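Local coordinates for holo-[acyl-carrier-protein] synthase (Thermotoga maritima, PDB 5XUM) that belongs to the 4'-phosphopantetheinyl transferase superfamily and assembles from three copies of a chain that mixes helices with antiparallel sheets, at residues I114-D119 and W137-S142; F85-Y90 and L107-G112; G6-E11 and F52-G57. All blocks are in the same frame, centred on the assembly; numbering follows the deposited sequence.

Contact 1 (I114-D119 and W137-S142); sequences IIVEGD and WEIETS
Ile-139 holds CG1 between its own backbone N and carbonyl carbon (chi1 61°), which swings CD1 across to Val-116. Ile-139 CD1 meets Val-116 CG2 at 3.8 Å. Val-116 sets CG1 anti to its backbone N (chi1 174°), which leaves CG2 opposite the carbonyl carbon and facing Ile-139. The CG2 branch of Ile-114 packs on CG1 of Ile-139, 3.9 Å off. The other branch of Ile-114 runs on to Thr-141, and Ile-114 CD1 touches Thr-141 CG2 at 3.7 Å. Ile-114, Val-116 and Ile-139 share one face of the sheet with Trp-137. On the other face, Ile-115 CD1 rests on the CB and CG of Glu-138, whose OE1 is bonded to Asp-113 N.

Backbone bonds join the strands. Val-116 and Trp-137 form an antiparallel hydrogen-bonded pair, with Val-116 N to Trp-137 O at 2.8 Å and Trp-137 N to Val-116 O at 2.7 Å. Ile-139 N bonds to Ile-114 O at 2.9 Å. The Trp-137 indole has Val-116 O and Gly-118 O at its edge. Leu-123 of helix 120-126 packs on Val-116 and Trp-137. Strands 114-117 and 137-140 are the central pair of a four-stranded antiparallel sheet, and its beta-alpha-beta-beta-alpha-beta order is that of a ferredoxin-like fold.

Contact 2 (F85-Y90 and L107-G112); sequences FGFFNY and LEKRKG
Arg-110 lays its guanidinium over one face of the Tyr-90 ring. The centres are 3.7 Å apart and the planes lie 14° from parallel, so this is a stacked cation-pi pair. CZ sits toward the rim of the ring, and CD adds a CH-pi contact over the same ring. Glu-108 fixes the turn of the guanidinium: Arg-110 NE bonds to Glu-108 OE1 at 3.1 Å in a salt bridge, approaching from above the carboxylate plane. OE1 also takes a bond from His-92. NH2 of Arg-110 reaches Ile-2 O of the second subunit.

The Asn-89 amide grips the strand's extension at two points. CG stands between backbone N and carbonyl carbon (chi1 56°), which directs Asn-89 OD1 at Arg-110 N, 2.9 Å away. That donor lies in the amide carbonyl plane, on a lone pair. Asn-89 ND2 donates to Arg-110 O at 3.2 Å, tilted out of the carbonyl plane. Lys-109 CG touches Phe-87 CE1, the two side chains at about a right angle. Lys-109 NZ bonds to Thr-141 O, and a water links it to Phe-87 O. Leu-107 CD1 makes a CH-pi contact over one face of the Phe-88 ring, 4.1 Å from its centroid.

Tyr-90 N bonds to Glu-108 O at 3.0 Å, and Tyr-90 O accepts from Glu-108 N at 2.8 Å. Asn-89 N also reaches Glu-108 O, weakly. Two residues thus face one, a classic beta bulge at the start of strand 90-97.

Contact 3 (G6-E11 and F52-G57); sequences GIDVLE and FFKALG. With GOL (glycerol), chain B.
Gly-6 and Ala-55 mark the closest backbone approach, with their CA atoms 4.3 Å apart. Strand 6-11 and the helix end 52-56 run roughly antiparallel, with 146° between their directions and axes 6.4 Å apart at the nearest point. Gly-6 has no side chain, and the helix backbone can therefore come in close. Ala-55 CB lies 3.8 Å from Gly-6 N, and Lys-54 CB packs on Gly-6 CA. Further along, the strand runs past earlier turns of helix 38-56, where Asp-8 touches Ala-47 and Glu-50.

Lys-54 runs extended along its chain and then bends at the last torsion (chi4 85°). Lys-54 CD passes 3.3 Å from Ile-7 O. The bend sets Lys-54 NZ beside Asp-8 OD2, a salt bridge of 2.8 Å. A weak bond from NZ to Ile-7 O adds a second hold on the same strand. Asp-8 meets the lysine at about a right angle, its CG turned opposite its backbone N (chi1 -161°).

Glycerol, probably from the crystallisation liquor, closes a triangle with this pair. Its O1 donates to Asp-8 OD2 at 2.8 Å and accepts from Lys-54 NZ at 2.9 Å. O3 donates to Val-9 O. The glycerol is also bonded to Glu-50, on the same helix as Lys-54. Ser-96 of the third subunit bonds to Asp-8 OD2 through its OG, and OD2 thus gathers three polar partners. Leu-95 of that subunit packs on Lys-54.

The long helix 38-56 here lies against a strand that is outermost in its sheet within this chain. The polar group at the subunit boundary is consistent with the interface clefts where trimeric AcpS proteins have their active sites.

Contact 3 closes first. It brings the end of helix 38-56 back against strand 2-11, around a loop that is mostly helical. Contact 2 follows and closes a loop holding the hairpin of strands 90-97 and 100-108. Contact 1 comes last and closes a loop of helix 120-126 and strand 128-132, within the four-stranded sheet. The three are in series, with none nested and none crossing. Contacts 2 and 3 touch through Phe-88, Phe-52, Leu-56, Leu-107 and Ala-55, and both reach the same three-stranded sheet. Contacts 1 and 2 touch at Gly-112 and Glu-140, beside the linker that leads from strand 100-108 to strand 114-117. Contacts 1 and 3 lie on opposite sides of the chain's centre, nearest atoms about 12 Å apart.

Contact 1 (I114-D119 and W137-S142)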
loop_
_atom_site.group_PDB
_atom_site.type_symbol
_atom_site.label_atom_id
_atom_site.label_comp_id
_atom_site.label_asym_id
_atom_site.label_seq_id
_atom_site.Cartn_x
_atom_site.Cartn_y
_atom_site.Cartn_z
ATOM N N ILE A 114 -13.849 15.151 1.599
ATOM C CA ILE A 114 -14.002 15.891 2.842
ATOM C C ILE A 114 -15.376 16.558 2.793
ATOM O O ILE A 114 -15.636 17.391 1.923
ATOM C CB ILE A 114 -12.868 16.924 3.023
ATOM C CG1 ILE A 114 -11.521 16.204 3.191
ATOM C CG2 ILE A 114 -13.135 17.828 4.219
ATOM C CD1 ILE A 114 -10.337 16.976 2.658
ATOM N N ILE A 115 -16.257 16.164 3.710
ATOM C CA ILE A 115 -17.646 16.625 3.703
ATOM C C ILE A 115 -17.866 17.692 4.772
ATOM O O ILE A 115 -17.550 17.484 5.945
ATOM C CB ILE A 115 -18.653 15.458 3.887
ATOM C CG1 ILE A 115 -18.291 14.251 2.998
ATOM C CG2 ILE A 115 -20.088 15.928 3.650
ATOM C CD1 ILE A 115 -18.302 14.507 1.501
ATOM N N VAL A 116 -18.404 18.834 4.343
ATOM C CA VAL A 116 -18.633 19.990 5.210
ATOM C C VAL A 116 -20.049 20.536 5.007
ATOM O O VAL A 116 -20.502 20.700 3.873
ATOM C CB VAL A 116 -17.603 21.114 4.933
ATOM C CG1 VAL A 116 -17.928 22.365 5.739
ATOM C CG2 VAL A 116 -16.186 20.648 5.241
ATOM N N GLU A 117 -20.740 20.812 6.111
ATOM C CA GLU A 117 -22.069 21.422 6.062
ATOM C C GLU A 117 -21.995 22.907 6.415
ATOM O O GLU A 117 -21.424 23.280 7.442
ATOM C CB GLU A 117 -23.038 20.687 6.997
ATOM C CG GLU A 117 -24.485 21.171 6.946
ATOM C CD GLU A 117 -25.222 20.743 5.685
ATOM O OE1 GLU A 117 -26.122 19.882 5.790
ATOM O OE2 GLU A 117 -24.910 21.263 4.591
ATOM N N GLY A 118 -22.572 23.745 5.554
ATOM C CA GLY A 118 -22.600 25.192 5.775
ATOM C C GLY A 118 -23.042 26.003 4.569
ATOM O O GLY A 118 -23.541 25.450 3.586
ATOM N N ASP A 119 -22.854 27.319 4.654
ATOM C CA ASP A 119 -23.233 28.246 3.585
ATOM C C ASP A 119 -22.364 28.056 2.344
ATOM O O ASP A 119 -21.134 28.053 2.432
ATOM C CB ASP A 119 -23.150 29.697 4.076
ATOM C CG ASP A 119 -23.451 30.709 2.980
ATOM O OD1 ASP A 119 -24.548 30.646 2.380
ATOM O OD2 ASP A 119 -22.589 31.577 2.723
ATOM N N TRP A 137 -21.537 19.435 1.670
ATOM C CA TRP A 137 -20.696 19.812 0.536
ATOM C C TRP A 137 -19.392 19.064 0.555
ATOM O O TRP A 137 -18.740 18.965 1.600
ATOM C CB TRP A 137 -20.422 21.311 0.551
ATOM C CG TRP A 137 -21.658 22.164 0.385
ATOM C CD1 TRP A 137 -22.410 22.777 1.385
ATOM C CD2 TRP A 137 -22.327 22.530 -0.871
ATOM N NE1 TRP A 137 -23.465 23.473 0.850
ATOM C CE2 TRP A 137 -23.474 23.366 -0.497
ATOM C CE3 TRP A 137 -22.101 22.257 -2.218
ATOM C CZ2 TRP A 137 -24.339 23.894 -1.445
ATOM C CZ3 TRP A 137 -22.981 22.798 -3.165
ATOM C CH2 TRP A 137 -24.073 23.595 -2.785
ATOM N N GLU A 138 -19.002 18.529 -0.600
ATOM C CA GLU A 138 -17.692 17.903 -0.752
ATOM C C GLU A 138 -16.686 18.950 -1.215
ATOM O O GLU A 138 -16.884 19.602 -2.244
ATOM C CB GLU A 138 -17.738 16.725 -1.736
ATOM C CG GLU A 138 -16.455 15.898 -1.761
ATOM C CD GLU A 138 -16.420 14.849 -2.861
ATOM O OE1 GLU A 138 -15.351 14.229 -3.045
ATOM O OE2 GLU A 138 -17.446 14.635 -3.545
ATOM N N ILE A 139 -15.617 19.116 -0.442
ATOM C CA ILE A 139 -14.577 20.095 -0.754
ATOM C C ILE A 139 -13.210 19.431 -0.907
ATOM O O ILE A 139 -12.981 18.332 -0.391
ATOM C CB ILE A 139 -14.493 21.220 0.313
ATOM C CG1 ILE A 139 -14.138 20.649 1.696
ATOM C CG2 ILE A 139 -15.792 22.026 0.357
ATOM C CD1 ILE A 139 -13.591 21.669 2.672
ATOM N N GLU A 140 -12.318 20.094 -1.636
ATOM C CA GLU A 140 -10.910 19.727 -1.641
ATOM C C GLU A 140 -10.142 20.728 -0.790
ATOM O O GLU A 140 -10.242 21.939 -0.996
ATOM C CB GLU A 140 -10.350 19.665 -3.072
ATOM C CG GLU A 140 -8.822 19.655 -3.184
ATOM C CD GLU A 140 -8.139 18.500 -2.453
ATOM O OE1 GLU A 140 -8.815 17.536 -2.037
ATOM O OE2 GLU A 140 -6.901 18.556 -2.293
ATOM N N THR A 141 -9.399 20.212 0.185
ATOM C CA THR A 141 -8.523 21.034 1.016
ATOM C C THR A 141 -7.328 20.225 1.523
ATOM O O THR A 141 -7.423 19.008 1.713
ATOM C CB THR A 141 -9.275 21.698 2.198
ATOM O OG1 THR A 141 -8.354 22.460 2.987
ATOM C CG2 THR A 141 -9.956 20.663 3.091
ATOM N N SER A 142 -6.207 20.915 1.725
ATOM C CA SER A 142 -5.010 20.311 2.300
ATOM C C SER A 142 -4.867 20.686 3.775
ATOM O O SER A 142 -3.830 20.434 4.387
ATOM C CB SER A 142 -3.766 20.739 1.518
ATOM O OG SER A 142 -3.822 20.271 0.182
#

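Contact 2 (F85-Y90 and L107-G112)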
loop_
_atom_site.group_PDB
_atom_site.type_symbol
_atom_site.label_atom_id
_atom_site.label_comp_id
_atom_site.label_asym_id
_atom_site.label_seq_id
_atom_site.Cartn_x
_atom_site.Cartn_y
_atom_site.Cartn_z
ATOM N N PHE A 85 -1.612 15.356 12.460
ATOM C CA PHE A 85 -0.380 14.658 12.095
ATOM C C PHE A 85 0.024 14.917 10.642
ATOM O O PHE A 85 1.171 14.688 10.261
ATOM C CB PHE A 85 -0.517 13.149 12.338
ATOM C CG PHE A 85 -0.772 12.781 13.775
ATOM C CD1 PHE A 85 0.265 12.769 14.701
ATOM C CD2 PHE A 85 -2.051 12.434 14.200
ATOM C CE1 PHE A 85 0.031 12.425 16.024
ATOM C CE2 PHE A 85 -2.292 12.090 15.522
ATOM C CZ PHE A 85 -1.249 12.090 16.436
ATOM N N GLY A 86 -0.927 15.391 9.840
ATOM C CA GLY A 86 -0.698 15.672 8.420
ATOM C C GLY A 86 -1.999 15.949 7.694
ATOM O O GLY A 86 -3.052 16.083 8.326
ATOM N N PHE A 87 -1.940 16.033 6.367
ATOM C CA PHE A 87 -3.143 16.296 5.572
ATOM C C PHE A 87 -3.680 15.072 4.822
ATOM O O PHE A 87 -4.537 15.202 3.943
ATOM C CB PHE A 87 -2.958 17.508 4.639
ATOM C CG PHE A 87 -1.956 17.296 3.537
ATOM C CD1 PHE A 87 -2.380 17.004 2.243
ATOM C CD2 PHE A 87 -0.590 17.410 3.783
ATOM C CE1 PHE A 87 -1.462 16.814 1.220
ATOM C CE2 PHE A 87 0.334 17.221 2.765
ATOM C CZ PHE A 87 -0.102 16.924 1.481
ATOM N N PHE A 88 -3.182 13.887 5.172
ATOM C CA PHE A 88 -3.762 12.649 4.656
ATOM C C PHE A 88 -5.216 12.581 5.115
ATOM O O PHE A 88 -5.531 12.962 6.243
ATOM C CB PHE A 88 -2.969 11.414 5.127
ATOM C CG PHE A 88 -2.887 11.269 6.625
ATOM C CD1 PHE A 88 -1.840 11.846 7.338
ATOM C CD2 PHE A 88 -3.852 10.549 7.324
ATOM C CE1 PHE A 88 -1.765 11.720 8.718
ATOM C CE2 PHE A 88 -3.785 10.422 8.706
ATOM C CZ PHE A 88 -2.738 11.006 9.403
ATOM N N ASN A 89 -6.109 12.135 4.239
ATOM C CA ASN A 89 -7.509 11.982 4.632
ATOM C C ASN A 89 -7.968 10.528 4.686
ATOM O O ASN A 89 -9.094 10.238 5.091
ATOM C CB ASN A 89 -8.450 12.861 3.789
ATOM C CG ASN A 89 -8.330 12.613 2.295
ATOM O OD1 ASN A 89 -7.405 11.949 1.822
ATOM N ND2 ASN A 89 -9.277 13.158 1.540
ATOM N N TYR A 90 -7.079 9.619 4.295
ATOM C CA TYR A 90 -7.359 8.194 4.388
ATOM C C TYR A 90 -6.241 7.447 5.097
ATOM O O TYR A 90 -5.059 7.642 4.804
ATOM C CB TYR A 90 -7.643 7.591 3.005
ATOM C CG TYR A 90 -9.069 7.803 2.557
ATOM C CD1 TYR A 90 -10.025 6.802 2.718
ATOM C CD2 TYR A 90 -9.470 9.014 1.995
ATOM C CE1 TYR A 90 -11.337 6.996 2.322
ATOM C CE2 TYR A 90 -10.779 9.218 1.595
ATOM C CZ TYR A 90 -11.707 8.211 1.763
ATOM O OH TYR A 90 -13.006 8.417 1.366
ATOM N N LEU A 107 -1.080 5.438 4.564
ATOM C CA LEU A 107 -1.688 6.765 4.580
ATOM C C LEU A 107 -1.833 7.301 3.159
ATOM O O LEU A 107 -0.896 7.239 2.359
ATOM C CB LEU A 107 -0.889 7.728 5.467
ATOM C CG LEU A 107 -0.672 7.310 6.932
ATOM C CD1 LEU A 107 0.175 8.337 7.664
ATOM C CD2 LEU A 107 -1.986 7.088 7.669
ATOM N N GLU A 108 -3.019 7.814 2.854
ATOM C CA GLU A 108 -3.366 8.245 1.502
ATOM C C GLU A 108 -3.998 9.635 1.524
ATOM O O GLU A 108 -4.775 9.961 2.424
ATOM C CB GLU A 108 -4.334 7.234 0.866
ATOM C CG GLU A 108 -4.790 7.562 -0.554
ATOM C CD GLU A 108 -5.876 6.630 -1.069
ATOM O OE1 GLU A 108 -6.780 6.246 -0.290
ATOM O OE2 GLU A 108 -5.837 6.289 -2.270
ATOM N N LYS A 109 -3.641 10.451 0.536
ATOM C CA LYS A 109 -4.338 11.707 0.291
ATOM C C LYS A 109 -5.148 11.573 -0.994
ATOM O O LYS A 109 -4.589 11.471 -2.090
ATOM C CB LYS A 109 -3.358 12.890 0.225
ATOM C CG LYS A 109 -3.940 14.204 -0.306
ATOM C CD LYS A 109 -5.101 14.715 0.533
ATOM C CE LYS A 109 -5.716 15.966 -0.077
ATOM N NZ LYS A 109 -7.085 16.207 0.453
ATOM N N ARG A 110 -6.468 11.543 -0.844
ATOM C CA ARG A 110 -7.370 11.537 -1.988
ATOM C C ARG A 110 -7.853 12.950 -2.256
ATOM O O ARG A 110 -8.076 13.724 -1.322
ATOM C CB ARG A 110 -8.585 10.653 -1.729
ATOM C CG ARG A 110 -8.319 9.158 -1.725
ATOM C CD ARG A 110 -9.645 8.421 -1.763
ATOM N NE ARG A 110 -9.539 7.032 -1.327
ATOM C CZ ARG A 110 -10.583 6.248 -1.077
ATOM N NH1 ARG A 110 -11.817 6.720 -1.210
ATOM N NH2 ARG A 110 -10.396 4.995 -0.688
ATOM N N LYS A 111 -8.010 13.276 -3.536
ATOM C CA LYS A 111 -8.673 14.506 -3.952
ATOM C C LYS A 111 -10.101 14.471 -3.412
ATOM O O LYS A 111 -10.819 13.490 -3.614
ATOM C CB LYS A 111 -8.664 14.617 -5.484
ATOM C CG LYS A 111 -9.446 15.792 -6.061
ATOM C CD LYS A 111 -9.536 15.687 -7.578
ATOM C CE LYS A 111 -10.538 16.671 -8.166
ATOM N NZ LYS A 111 -10.048 18.079 -8.144
ATOM N N GLY A 112 -10.491 15.527 -2.702
ATOM C CA GLY A 112 -11.834 15.634 -2.139
ATOM C C GLY A 112 -12.067 14.707 -0.963
ATOM O O GLY A 112 -11.174 14.514 -0.130
HETATM O O HOH W 1 -6.773 16.368 3.163
#

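Contact 3 (G6-E11 and F52-G57)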
loop_
_atom_site.group_PDB
_atom_site.type_symbol
_atom_site.label_atom_id
_atom_site.label_comp_id
_atom_site.label_asym_id
_atom_site.label_seq_id
_atom_site.Cartn_x
_atom_site.Cartn_y
_atom_site.Cartn_z
ATOM N N GLY A 6 3.648 2.062 6.850
ATOM C CA GLY A 6 4.267 1.599 8.080
ATOM C C GLY A 6 3.935 0.144 8.329
ATOM O O GLY A 6 2.809 -0.299 8.084
ATOM N N ILE A 7 4.931 -0.598 8.799
ATOM C CA ILE A 7 4.765 -1.996 9.178
ATOM C C ILE A 7 5.373 -2.167 10.578
ATOM O O ILE A 7 6.362 -1.513 10.912
ATOM C CB ILE A 7 5.419 -2.952 8.136
ATOM C CG1 ILE A 7 4.925 -4.394 8.299
ATOM C CG2 ILE A 7 6.944 -2.926 8.224
ATOM C CD1 ILE A 7 3.659 -4.725 7.542
ATOM N N ASP A 8 4.761 -3.007 11.406
ATOM C CA ASP A 8 5.332 -3.330 12.715
ATOM C C ASP A 8 5.085 -4.781 13.093
ATOM O O ASP A 8 3.986 -5.296 12.902
ATOM C CB ASP A 8 4.800 -2.407 13.817
ATOM C CG ASP A 8 5.695 -2.403 15.053
ATOM O OD1 ASP A 8 5.199 -2.699 16.164
ATOM O OD2 ASP A 8 6.902 -2.107 14.914
ATOM N N VAL A 9 6.118 -5.428 13.629
ATOM C CA VAL A 9 6.019 -6.806 14.110
ATOM C C VAL A 9 6.433 -6.877 15.585
ATOM O O VAL A 9 7.437 -6.284 15.982
ATOM C CB VAL A 9 6.842 -7.787 13.224
ATOM C CG1 VAL A 9 8.334 -7.480 13.269
ATOM C CG2 VAL A 9 6.574 -9.243 13.601
ATOM N N LEU A 10 5.644 -7.578 16.397
ATOM C CA LEU A 10 6.005 -7.800 17.797
ATOM C C LEU A 10 5.483 -9.126 18.334
ATOM O O LEU A 10 4.388 -9.572 17.969
ATOM C CB LEU A 10 5.573 -6.625 18.692
ATOM C CG LEU A 10 4.147 -6.072 18.658
ATOM C CD1 LEU A 10 3.208 -6.947 19.469
ATOM C CD2 LEU A 10 4.124 -4.650 19.201
ATOM N N GLU A 11 6.282 -9.752 19.194
ATOM C CA GLU A 11 5.889 -10.990 19.857
ATOM C C GLU A 11 4.894 -10.652 20.963
ATOM O O GLU A 11 5.221 -9.909 21.894
ATOM C CB GLU A 11 7.119 -11.714 20.419
ATOM C CG GLU A 11 6.888 -13.186 20.748
ATOM C CD GLU A 11 8.177 -13.980 20.904
ATOM O OE1 GLU A 11 9.253 -13.370 21.104
ATOM O OE2 GLU A 11 8.118 -15.226 20.830
ATOM N N PHE A 52 1.712 3.332 12.517
ATOM C CA PHE A 52 1.208 4.670 12.180
ATOM C C PHE A 52 2.323 5.718 12.185
ATOM O O PHE A 52 2.475 6.472 11.224
ATOM C CB PHE A 52 0.058 5.093 13.107
ATOM C CG PHE A 52 -0.408 6.511 12.888
ATOM C CD1 PHE A 52 -1.174 6.847 11.774
ATOM C CD2 PHE A 52 -0.069 7.517 13.793
ATOM C CE1 PHE A 52 -1.597 8.157 11.568
ATOM C CE2 PHE A 52 -0.490 8.827 13.592
ATOM C CZ PHE A 52 -1.257 9.147 12.480
ATOM N N PHE A 53 3.106 5.760 13.261
ATOM C CA PHE A 53 4.194 6.731 13.358
ATOM C C PHE A 53 5.319 6.490 12.352
ATOM O O PHE A 53 5.974 7.441 11.925
ATOM C CB PHE A 53 4.719 6.840 14.793
ATOM C CG PHE A 53 3.763 7.525 15.728
ATOM C CD1 PHE A 53 3.489 8.883 15.595
ATOM C CD2 PHE A 53 3.127 6.815 16.735
ATOM C CE1 PHE A 53 2.601 9.517 16.451
ATOM C CE2 PHE A 53 2.237 7.443 17.594
ATOM C CZ PHE A 53 1.978 8.795 17.453
ATOM N N LYS A 54 5.529 5.230 11.971
ATOM C CA LYS A 54 6.452 4.887 10.883
ATOM C C LYS A 54 5.966 5.450 9.545
ATOM O O LYS A 54 6.767 5.931 8.741
ATOM C CB LYS A 54 6.639 3.369 10.766
ATOM C CG LYS A 54 7.542 2.745 11.821
ATOM C CD LYS A 54 7.960 1.347 11.391
ATOM C CE LYS A 54 8.868 0.677 12.408
ATOM N NZ LYS A 54 8.084 0.005 13.477
ATOM N N ALA A 55 4.655 5.377 9.319
ATOM C CA ALA A 55 4.027 5.909 8.104
ATOM C C ALA A 55 4.142 7.437 7.978
ATOM O O ALA A 55 4.206 7.965 6.867
ATOM C CB ALA A 55 2.570 5.469 8.024
ATOM N N LEU A 56 4.168 8.131 9.115
ATOM C CA LEU A 56 4.348 9.588 9.144
ATOM C C LEU A 56 5.746 10.022 8.702
ATOM O O LEU A 56 5.901 11.052 8.043
ATOM C CB LEU A 56 4.044 10.154 10.537
ATOM C CG LEU A 56 2.595 10.160 11.038
ATOM C CD1 LEU A 56 2.531 10.751 12.441
ATOM C CD2 LEU A 56 1.670 10.921 10.094
ATOM N N GLY A 57 6.757 9.242 9.073
ATOM C CA GLY A 57 8.134 9.505 8.660
ATOM C C GLY A 57 8.953 10.289 9.667
ATOM O O GLY A 57 10.166 10.095 9.773
HETATM C C1 GOL B . 9.561 -1.565 17.179
HETATM O O1 GOL B . 9.381 -1.103 15.832
HETATM C C2 GOL B . 8.374 -2.441 17.570
HETATM O O2 GOL B . 7.726 -1.904 18.730
HETATM C C3 GOL B . 8.852 -3.862 17.845
HETATM O O3 GOL B . 9.111 -4.512 16.595
#